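Local atomic coordinates of anthranilate-CoA ligase (Stigmatella aurantiaca, PDB entry 4WV3), a protein that belongs to the ANL superfamily of AMP-binding enzymes, with a large N-terminal part and a smaller C-terminal domain. Residues V13-R18 with P231-A236; R18-R23 with T37-S42. All blocks are in the same frame, centred on the assembly; numbering follows the deposited sequence.

Contact 1. Residues V13-R18 with P231-A236; sequences VDILER and PWYVGA
Arg18 and Tyr233 make the polar part of this contact. NE of Arg18 donates to the backbone O of Tyr233 at 3.2 Å, meeting a lone pair in the carbonyl plane, although the N-H is well bent from the line of the bond (137°). The other side of the same guanidinium is tied down within its own segment: NH1 forms a salt bridge of 2.9 Å with OD2 of Asp14, which lies in the guanidinium plane. Held at both points, the group sits nearly flat against the tyrosine, its plane 15° from that of the phenol, with CE1 of Tyr233 over its centre. A bend in the arginine chain at chi3 (-73°) turns the guanidinium back toward Asp14. The phenol OH is hydrogen-bonded to Gln197 of helix 191-204.

The carbonyl that receives Arg18 belongs to the last turn of helix 221-234, which closes in a Schellman motif: Gly235, with positive phi, is the C-prime residue, and Ala236 N returns to Pro231 O at 2.7 Å. Helix 14-17, a single short turn, packs against this C-terminal end within the AMP-binding part of the chain.

Apolar contacts complete the junction. Ile15 puts CD1 3.6 Å from CD1 of Tyr233. Leu16 and Trp232 run side by side in the same direction, bringing CD1 of the leucine to 3.8 Å from CZ3 of the indole. Between these pairs the other branch of Ile15, CG2, faces CB of Trp232 at 4.3 Å.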
ATOM      1  N   VAL A  13       2.740  -0.212 -20.699  1.00 14.23           N
ATOM      2  CA  VAL A  13       1.597   0.511 -21.240  1.00 14.97           C
ATOM      3  C   VAL A  13       0.613  -0.477 -21.867  1.00 21.52           C
ATOM      4  O   VAL A  13      -0.542  -0.142 -22.133  1.00 22.49           O
ATOM      5  CB  VAL A  13       2.025   1.570 -22.280  1.00 15.73           C
ATOM      6  CG1 VAL A  13       2.396   0.907 -23.597  1.00 16.11           C
ATOM      7  CG2 VAL A  13       0.921   2.599 -22.486  1.00 13.88           C
ATOM      8  N   ASP A  14       1.078  -1.703 -22.087  1.00 17.97           N
ATOM      9  CA  ASP A  14       0.230  -2.764 -22.612  1.00 17.60           C
ATOM     10  C   ASP A  14      -0.885  -3.115 -21.632  1.00 18.29           C
ATOM     11  O   ASP A  14      -1.935  -3.608 -22.036  1.00 18.32           O
ATOM     12  CB  ASP A  14       1.058  -4.009 -22.935  1.00 16.15           C
ATOM     13  CG  ASP A  14       0.221  -5.122 -23.531  1.00 21.31           C
ATOM     14  OD1 ASP A  14      -0.120  -5.036 -24.730  1.00 28.76           O
ATOM     15  OD2 ASP A  14      -0.097  -6.081 -22.800  1.00 19.99           O
ATOM     16  N   ILE A  15      -0.645  -2.861 -20.348  1.00 19.73           N
ATOM     17  CA  ILE A  15      -1.657  -3.047 -19.311  1.00 19.36           C
ATOM     18  C   ILE A  15      -2.934  -2.302 -19.693  1.00 21.75           C
ATOM     19  O   ILE A  15      -4.044  -2.809 -19.522  1.00 15.59           O
ATOM     20  CB  ILE A  15      -1.147  -2.556 -17.938  1.00 14.03           C
ATOM     21  CG1 ILE A  15      -0.022  -3.463 -17.433  1.00 15.69           C
ATOM     22  CG2 ILE A  15      -2.274  -2.509 -16.918  1.00 11.38           C
ATOM     23  CD1 ILE A  15      -0.467  -4.881 -17.141  1.00 14.21           C
ATOM     24  N   LEU A  16      -2.756  -1.102 -20.234  1.00 19.23           N
ATOM     25  CA  LEU A  16      -3.863  -0.312 -20.752  1.00 19.86           C
ATOM     26  C   LEU A  16      -4.202  -0.711 -22.187  1.00 17.53           C
ATOM     27  O   LEU A  16      -5.371  -0.858 -22.539  1.00 20.75           O
ATOM     28  CB  LEU A  16      -3.512   1.176 -20.700  1.00 19.20           C
ATOM     29  CG  LEU A  16      -4.303   2.116 -21.614  1.00 20.15           C
ATOM     30  CD1 LEU A  16      -5.765   2.197 -21.195  1.00 16.74           C
ATOM     31  CD2 LEU A  16      -3.666   3.500 -21.642  1.00 14.97           C
ATOM     32  N   GLU A  17      -3.171  -0.896 -23.006  1.00 15.52           N
ATOM     33  CA  GLU A  17      -3.356  -1.073 -24.444  1.00 19.44           C
ATOM     34  C   GLU A  17      -3.739  -2.486 -24.888  1.00 23.34           C
ATOM     35  O   GLU A  17      -3.957  -2.726 -26.077  1.00 26.12           O
ATOM     36  CB  GLU A  17      -2.121  -0.586 -25.208  1.00 18.33           C
ATOM     37  CG  GLU A  17      -1.883   0.911 -25.084  1.00 16.18           C
ATOM     38  CD  GLU A  17      -0.762   1.405 -25.978  1.00 22.15           C
ATOM     39  OE1 GLU A  17      -0.171   0.580 -26.708  1.00 28.53           O
ATOM     40  OE2 GLU A  17      -0.474   2.620 -25.952  1.00 17.37           O
ATOM     41  N   ARG A  18      -3.828  -3.420 -23.945  1.00 21.32           N
ATOM     42  CA  ARG A  18      -4.302  -4.765 -24.268  1.00 21.45           C
ATOM     43  C   ARG A  18      -5.825  -4.771 -24.335  1.00 21.52           C
ATOM     44  O   ARG A  18      -6.438  -5.775 -24.697  1.00 30.11           O
ATOM     45  CB  ARG A  18      -3.806  -5.791 -23.244  1.00 15.66           C
ATOM     46  CG  ARG A  18      -4.394  -5.617 -21.852  1.00 16.73           C
ATOM     47  CD  ARG A  18      -3.605  -6.387 -20.802  1.00 17.29           C
ATOM     48  NE  ARG A  18      -3.815  -7.832 -20.875  1.00 19.94           N
ATOM     49  CZ  ARG A  18      -2.975  -8.684 -21.452  1.00 18.41           C
ATOM     50  NH1 ARG A  18      -1.859  -8.242 -22.016  1.00 25.53           N
ATOM     51  NH2 ARG A  18      -3.249  -9.982 -21.465  1.00 15.29           N
ATOM     52  N   PRO A 231      -7.059  -4.310 -12.384  1.00 19.36           N
ATOM     53  CA  PRO A 231      -8.353  -4.356 -13.077  1.00 20.00           C
ATOM     54  C   PRO A 231      -8.251  -4.089 -14.579  1.00 17.48           C
ATOM     55  O   PRO A 231      -8.978  -4.712 -15.350  1.00 20.88           O
ATOM     56  CB  PRO A 231      -9.155  -3.239 -12.399  1.00 17.32           C
ATOM     57  CG  PRO A 231      -8.128  -2.314 -11.852  1.00 12.56           C
ATOM     58  CD  PRO A 231      -7.007  -3.202 -11.412  1.00 13.50           C
ATOM     59  N   TRP A 232      -7.369  -3.182 -14.985  1.00 17.99           N
ATOM     60  CA  TRP A 232      -7.219  -2.859 -16.402  1.00 21.79           C
ATOM     61  C   TRP A 232      -6.559  -3.998 -17.174  1.00 21.83           C
ATOM     62  O   TRP A 232      -6.686  -4.090 -18.395  1.00 15.03           O
ATOM     63  CB  TRP A 232      -6.438  -1.556 -16.590  1.00 19.67           C
ATOM     64  CG  TRP A 232      -7.255  -0.329 -16.311  1.00 21.27           C
ATOM     65  CD1 TRP A 232      -8.468  -0.278 -15.689  1.00 18.39           C
ATOM     66  CD2 TRP A 232      -6.926   1.021 -16.660  1.00 17.56           C
ATOM     67  NE1 TRP A 232      -8.910   1.021 -15.620  1.00 20.13           N
ATOM     68  CE2 TRP A 232      -7.983   1.838 -16.211  1.00 16.33           C
ATOM     69  CE3 TRP A 232      -5.839   1.620 -17.305  1.00 16.26           C
ATOM     70  CZ2 TRP A 232      -7.985   3.219 -16.385  1.00 13.41           C
ATOM     71  CZ3 TRP A 232      -5.844   2.992 -17.477  1.00 17.67           C
ATOM     72  CH2 TRP A 232      -6.911   3.776 -17.020  1.00 12.00           C
ATOM     73  N   TYR A 233      -5.857  -4.863 -16.452  1.00 18.19           N
ATOM     74  CA  TYR A 233      -5.215  -6.026 -17.052  1.00 19.00           C
ATOM     75  C   TYR A 233      -6.255  -7.014 -17.576  1.00 17.79           C
ATOM     76  O   TYR A 233      -5.994  -7.763 -18.518  1.00 17.51           O
ATOM     77  CB  TYR A 233      -4.294  -6.703 -16.035  1.00 16.27           C
ATOM     78  CG  TYR A 233      -3.593  -7.942 -16.547  1.00 15.92           C
ATOM     79  CD1 TYR A 233      -2.536  -7.846 -17.442  1.00 12.47           C
ATOM     80  CD2 TYR A 233      -3.980  -9.206 -16.122  1.00 16.17           C
ATOM     81  CE1 TYR A 233      -1.890  -8.977 -17.907  1.00 12.76           C
ATOM     82  CE2 TYR A 233      -3.341 -10.341 -16.581  1.00 15.97           C
ATOM     83  CZ  TYR A 233      -2.297 -10.222 -17.473  1.00 15.48           C
ATOM     84  OH  TYR A 233      -1.660 -11.353 -17.930  1.00 19.83           O
ATOM     85  N   VAL A 234      -7.439  -7.005 -16.968  1.00 13.82           N
ATOM     86  CA  VAL A 234      -8.515  -7.903 -17.374  1.00 16.78           C
ATOM     87  C   VAL A 234      -9.693  -7.158 -17.999  1.00 18.88           C
ATOM     88  O   VAL A 234     -10.685  -7.772 -18.391  1.00 22.14           O
ATOM     89  CB  VAL A 234      -9.027  -8.753 -16.193  1.00 13.42           C
ATOM     90  CG1 VAL A 234      -7.903  -9.601 -15.627  1.00 13.76           C
ATOM     91  CG2 VAL A 234      -9.628  -7.866 -15.117  1.00 16.66           C
ATOM     92  N   GLY A 235      -9.582  -5.837 -18.087  1.00 17.23           N
ATOM     93  CA  GLY A 235     -10.615  -5.030 -18.713  1.00 17.43           C
ATOM     94  C   GLY A 235     -11.623  -4.445 -17.744  1.00 19.95           C
ATOM     95  O   GLY A 235     -12.597  -3.815 -18.156  1.00 17.60           O
ATOM     96  N   ALA A 236     -11.392  -4.653 -16.452  1.00 17.82           N
ATOM     97  CA  ALA A 236     -12.273  -4.115 -15.424  1.00 15.26           C
ATOM     98  C   ALA A 236     -12.068  -2.612 -15.259  1.00 16.93           C
ATOM     99  O   ALA A 236     -11.045  -2.067 -15.675  1.00 15.99           O
ATOM    100  CB  ALA A 236     -12.043  -4.830 -14.103  1.00 15.66           C
TER

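Contact 2. Residues R18-R23 with T37-S42; sequences RNLPVR and TFRQVS
Phe38 and Asn19 cross obliquely, the amide plane turned 31° from the ring, where the loop between helix 14-17 and strand 27-30 lies against the first turn of helix 38-54. That turn opens with a capping box: Thr37, the N-cap, accepts from Gln40 N through OG1, while OE1 of Gln40 takes the N-H of Thr37 at 2.9 Å.

Over one face of the phenyl ring stands CB of Asn19, displaced toward the rim, and ND2 comes to 3.8 Å from CE1. The amide is turned to serve the backbone, its ND2 donating to the carbonyl oxygens of Leu16 and Trp232. Trp232 also meets the Phe38 ring, with planes about 60° apart. At CD2 of Phe38 the partner is the backbone O of Arg23, and CB of Arg23 packs near the same ring atom.

Leu20 reaches the helix beside Phe38, its CD1 4.1 Å from CB of the phenylalanine, while CD2 is directed to CB of Ser42. The same CD1 lies 3.7 Å above the guanidinium plane of Arg39, offset toward the rim, so this methyl lies between CB of Phe38 and the guanidinium of Arg39. Arg39 leaves the helix with CG anti to the backbone N (177°), then bends at chi2 and chi3, which folds the guanidinium back across the leucine. Pro21, preceded by a cis peptide bond, meets that group at its edge, close to its plane, with CB 3.5 Å from NH2 of Arg39.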
ATOM      1  N   ARG A  18      -3.828  -3.420 -23.945  1.00 21.32           N
ATOM      2  CA  ARG A  18      -4.302  -4.765 -24.268  1.00 21.45           C
ATOM      3  C   ARG A  18      -5.825  -4.771 -24.335  1.00 21.52           C
ATOM      4  O   ARG A  18      -6.438  -5.775 -24.697  1.00 30.11           O
ATOM      5  CB  ARG A  18      -3.806  -5.791 -23.244  1.00 15.66           C
ATOM      6  CG  ARG A  18      -4.394  -5.617 -21.852  1.00 16.73           C
ATOM      7  CD  ARG A  18      -3.605  -6.387 -20.802  1.00 17.29           C
ATOM      8  NE  ARG A  18      -3.815  -7.832 -20.875  1.00 19.94           N
ATOM      9  CZ  ARG A  18      -2.975  -8.684 -21.452  1.00 18.41           C
ATOM     10  NH1 ARG A  18      -1.859  -8.242 -22.016  1.00 25.53           N
ATOM     11  NH2 ARG A  18      -3.249  -9.982 -21.465  1.00 15.29           N
ATOM     12  N   ASN A  19      -6.427  -3.640 -23.983  1.00 19.46           N
ATOM     13  CA  ASN A  19      -7.876  -3.482 -24.024  1.00 28.18           C
ATOM     14  C   ASN A  19      -8.340  -2.806 -25.306  1.00 25.45           C
ATOM     15  O   ASN A  19      -9.516  -2.868 -25.662  1.00 26.16           O
ATOM     16  CB  ASN A  19      -8.360  -2.678 -22.819  1.00 24.30           C
ATOM     17  CG  ASN A  19      -8.067  -3.367 -21.507  1.00 21.93           C
ATOM     18  OD1 ASN A  19      -8.745  -4.323 -21.135  1.00 22.88           O
ATOM     19  ND2 ASN A  19      -7.054  -2.886 -20.797  1.00 24.45           N
ATOM     20  N   LEU A  20      -7.412  -2.146 -25.991  1.00 21.67           N
ATOM     21  CA  LEU A  20      -7.727  -1.473 -27.241  1.00 26.93           C
ATOM     22  C   LEU A  20      -7.559  -2.436 -28.412  1.00 27.49           C
ATOM     23  O   LEU A  20      -6.641  -3.256 -28.414  1.00 26.47           O
ATOM     24  CB  LEU A  20      -6.843  -0.233 -27.429  1.00 24.86           C
ATOM     25  CG  LEU A  20      -7.109   0.976 -26.523  1.00 18.60           C
ATOM     26  CD1 LEU A  20      -8.605   1.226 -26.370  1.00 25.39           C
ATOM     27  CD2 LEU A  20      -6.442   0.825 -25.165  1.00 22.09           C
ATOM     28  N   PRO A  21      -8.442  -2.335 -29.418  1.00 32.55           N
ATOM     29  CA  PRO A  21      -9.526  -1.351 -29.485  1.00 27.38           C
ATOM     30  C   PRO A  21     -10.876  -1.899 -29.024  1.00 26.70           C
ATOM     31  O   PRO A  21     -11.871  -1.180 -29.114  1.00 30.46           O
ATOM     32  CB  PRO A  21      -9.594  -1.047 -30.978  1.00 28.32           C
ATOM     33  CG  PRO A  21      -9.281  -2.369 -31.612  1.00 20.92           C
ATOM     34  CD  PRO A  21      -8.302  -3.071 -30.687  1.00 24.36           C
ATOM     35  N   VAL A  22     -10.910  -3.138 -28.541  1.00 23.18           N
ATOM     36  CA  VAL A  22     -12.180  -3.798 -28.237  1.00 21.24           C
ATOM     37  C   VAL A  22     -13.006  -3.087 -27.157  1.00 26.38           C
ATOM     38  O   VAL A  22     -14.224  -2.959 -27.286  1.00 22.83           O
ATOM     39  CB  VAL A  22     -11.989  -5.300 -27.889  1.00 21.28           C
ATOM     40  CG1 VAL A  22     -11.028  -5.475 -26.723  1.00 19.39           C
ATOM     41  CG2 VAL A  22     -13.331  -5.959 -27.595  1.00 17.72           C
ATOM     42  N   ARG A  23     -12.343  -2.612 -26.108  1.00 28.97           N
ATOM     43  CA  ARG A  23     -13.034  -1.914 -25.031  1.00 20.37           C
ATOM     44  C   ARG A  23     -12.772  -0.414 -25.079  1.00 20.86           C
ATOM     45  O   ARG A  23     -12.666   0.239 -24.042  1.00 20.22           O
ATOM     46  CB  ARG A  23     -12.609  -2.466 -23.669  1.00 20.99           C
ATOM     47  CG  ARG A  23     -12.911  -3.938 -23.467  1.00 25.12           C
ATOM     48  CD  ARG A  23     -12.560  -4.365 -22.053  1.00 22.26           C
ATOM     49  NE  ARG A  23     -12.671  -5.809 -21.870  1.00 31.00           N
ATOM     50  CZ  ARG A  23     -11.667  -6.660 -22.048  1.00 27.81           C
ATOM     51  NH1 ARG A  23     -10.473  -6.213 -22.417  1.00 25.80           N
ATOM     52  NH2 ARG A  23     -11.854  -7.960 -21.859  1.00 27.62           N
ATOM     53  N   THR A  37     -13.109   6.747 -20.885  1.00 13.06           N
ATOM     54  CA  THR A  37     -13.094   5.429 -21.500  1.00 16.19           C
ATOM     55  C   THR A  37     -11.648   5.015 -21.731  1.00 14.96           C
ATOM     56  O   THR A  37     -10.737   5.830 -21.590  1.00 16.66           O
ATOM     57  CB  THR A  37     -13.840   5.426 -22.845  1.00 18.64           C
ATOM     58  OG1 THR A  37     -13.125   6.228 -23.794  1.00 18.72           O
ATOM     59  CG2 THR A  37     -15.247   5.977 -22.677  1.00 13.38           C
ATOM     60  N   PHE A  38     -11.434   3.750 -22.080  1.00 14.25           N
ATOM     61  CA  PHE A  38     -10.088   3.254 -22.346  1.00 14.99           C
ATOM     62  C   PHE A  38      -9.431   3.997 -23.508  1.00 17.82           C
ATOM     63  O   PHE A  38      -8.221   4.227 -23.503  1.00 19.52           O
ATOM     64  CB  PHE A  38     -10.107   1.749 -22.623  1.00 12.80           C
ATOM     65  CG  PHE A  38     -10.295   0.907 -21.393  1.00 14.65           C
ATOM     66  CD1 PHE A  38      -9.212   0.562 -20.602  1.00 15.62           C
ATOM     67  CD2 PHE A  38     -11.553   0.453 -21.032  1.00 17.99           C
ATOM     68  CE1 PHE A  38      -9.379  -0.216 -19.471  1.00 16.26           C
ATOM     69  CE2 PHE A  38     -11.728  -0.326 -19.901  1.00 14.38           C
ATOM     70  CZ  PHE A  38     -10.639  -0.660 -19.120  1.00 15.97           C
ATOM     71  N   ARG A  39     -10.234   4.375 -24.499  1.00 17.77           N
ATOM     72  CA  ARG A  39      -9.732   5.123 -25.646  1.00 19.43           C
ATOM     73  C   ARG A  39      -9.299   6.526 -25.233  1.00 16.10           C
ATOM     74  O   ARG A  39      -8.250   7.011 -25.656  1.00 18.36           O
ATOM     75  CB  ARG A  39     -10.795   5.200 -26.747  1.00 17.06           C
ATOM     76  CG  ARG A  39     -10.379   6.021 -27.959  1.00 14.01           C
ATOM     77  CD  ARG A  39      -9.095   5.486 -28.570  1.00 15.07           C
ATOM     78  NE  ARG A  39      -9.260   4.138 -29.104  1.00 21.95           N
ATOM     79  CZ  ARG A  39      -8.253   3.357 -29.482  1.00 29.45           C
ATOM     80  NH1 ARG A  39      -7.003   3.788 -29.376  1.00 19.77           N
ATOM     81  NH2 ARG A  39      -8.494   2.143 -29.958  1.00 20.01           N
ATOM     82  N   GLN A  40     -10.115   7.169 -24.403  1.00 15.23           N
ATOM     83  CA  GLN A  40      -9.828   8.519 -23.929  1.00 18.06           C
ATOM     84  C   GLN A  40      -8.581   8.556 -23.052  1.00 17.00           C
ATOM     85  O   GLN A  40      -7.783   9.490 -23.136  1.00 16.05           O
ATOM     86  CB  GLN A  40     -11.028   9.087 -23.171  1.00 17.96           C
ATOM     87  CG  GLN A  40     -12.231   9.361 -24.059  1.00 17.92           C
ATOM     88  CD  GLN A  40     -13.475   9.711 -23.271  1.00 13.62           C
ATOM     89  OE1 GLN A  40     -13.633   9.303 -22.121  1.00 16.53           O
ATOM     90  NE2 GLN A  40     -14.367  10.475 -23.889  1.00 14.96           N
ATOM     91  N   VAL A  41      -8.422   7.539 -22.211  1.00 13.52           N
ATOM     92  CA  VAL A  41      -7.237   7.420 -21.372  1.00 15.11           C
ATOM     93  C   VAL A  41      -5.998   7.227 -22.241  1.00 17.93           C
ATOM     94  O   VAL A  41      -4.961   7.846 -22.005  1.00 13.68           O
ATOM     95  CB  VAL A  41      -7.357   6.243 -20.383  1.00 13.19           C
ATOM     96  CG1 VAL A  41      -6.041   6.019 -19.656  1.00 14.29           C
ATOM     97  CG2 VAL A  41      -8.478   6.499 -19.391  1.00 18.85           C
ATOM     98  N   SER A  42      -6.120   6.373 -23.253  1.00 16.70           N
ATOM     99  CA  SER A  42      -5.011   6.100 -24.159  1.00 19.16           C
ATOM    100  C   SER A  42      -4.628   7.339 -24.961  1.00 19.41           C
ATOM    101  O   SER A  42      -3.446   7.615 -25.159  1.00 19.91           O
ATOM    102  CB  SER A  42      -5.357   4.949 -25.104  1.00 14.33           C
ATOM    103  OG  SER A  42      -4.295   4.704 -26.008  1.00 10.50           O
TER

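Contact 1 is the more buried of the two, its only exposed member being Arg18; contact 2 lies farther from the centre of the chain, and its Pro21 is exposed. Contact 1 uses helix 14-17 and Arg18 just after it, contact 2 the loop that follows. Both combine apolar packing with an arginine guanidinium laid against a neighbour, but Arg18 also donates to a carbonyl at a helix end, whereas Arg39, near a helix start, meets its partners by packing. Their centres are 8 Å apart, and the probable hydrogen bond from Asn19 to Trp232 is the main junction, with Val41 packing on the indole beside it.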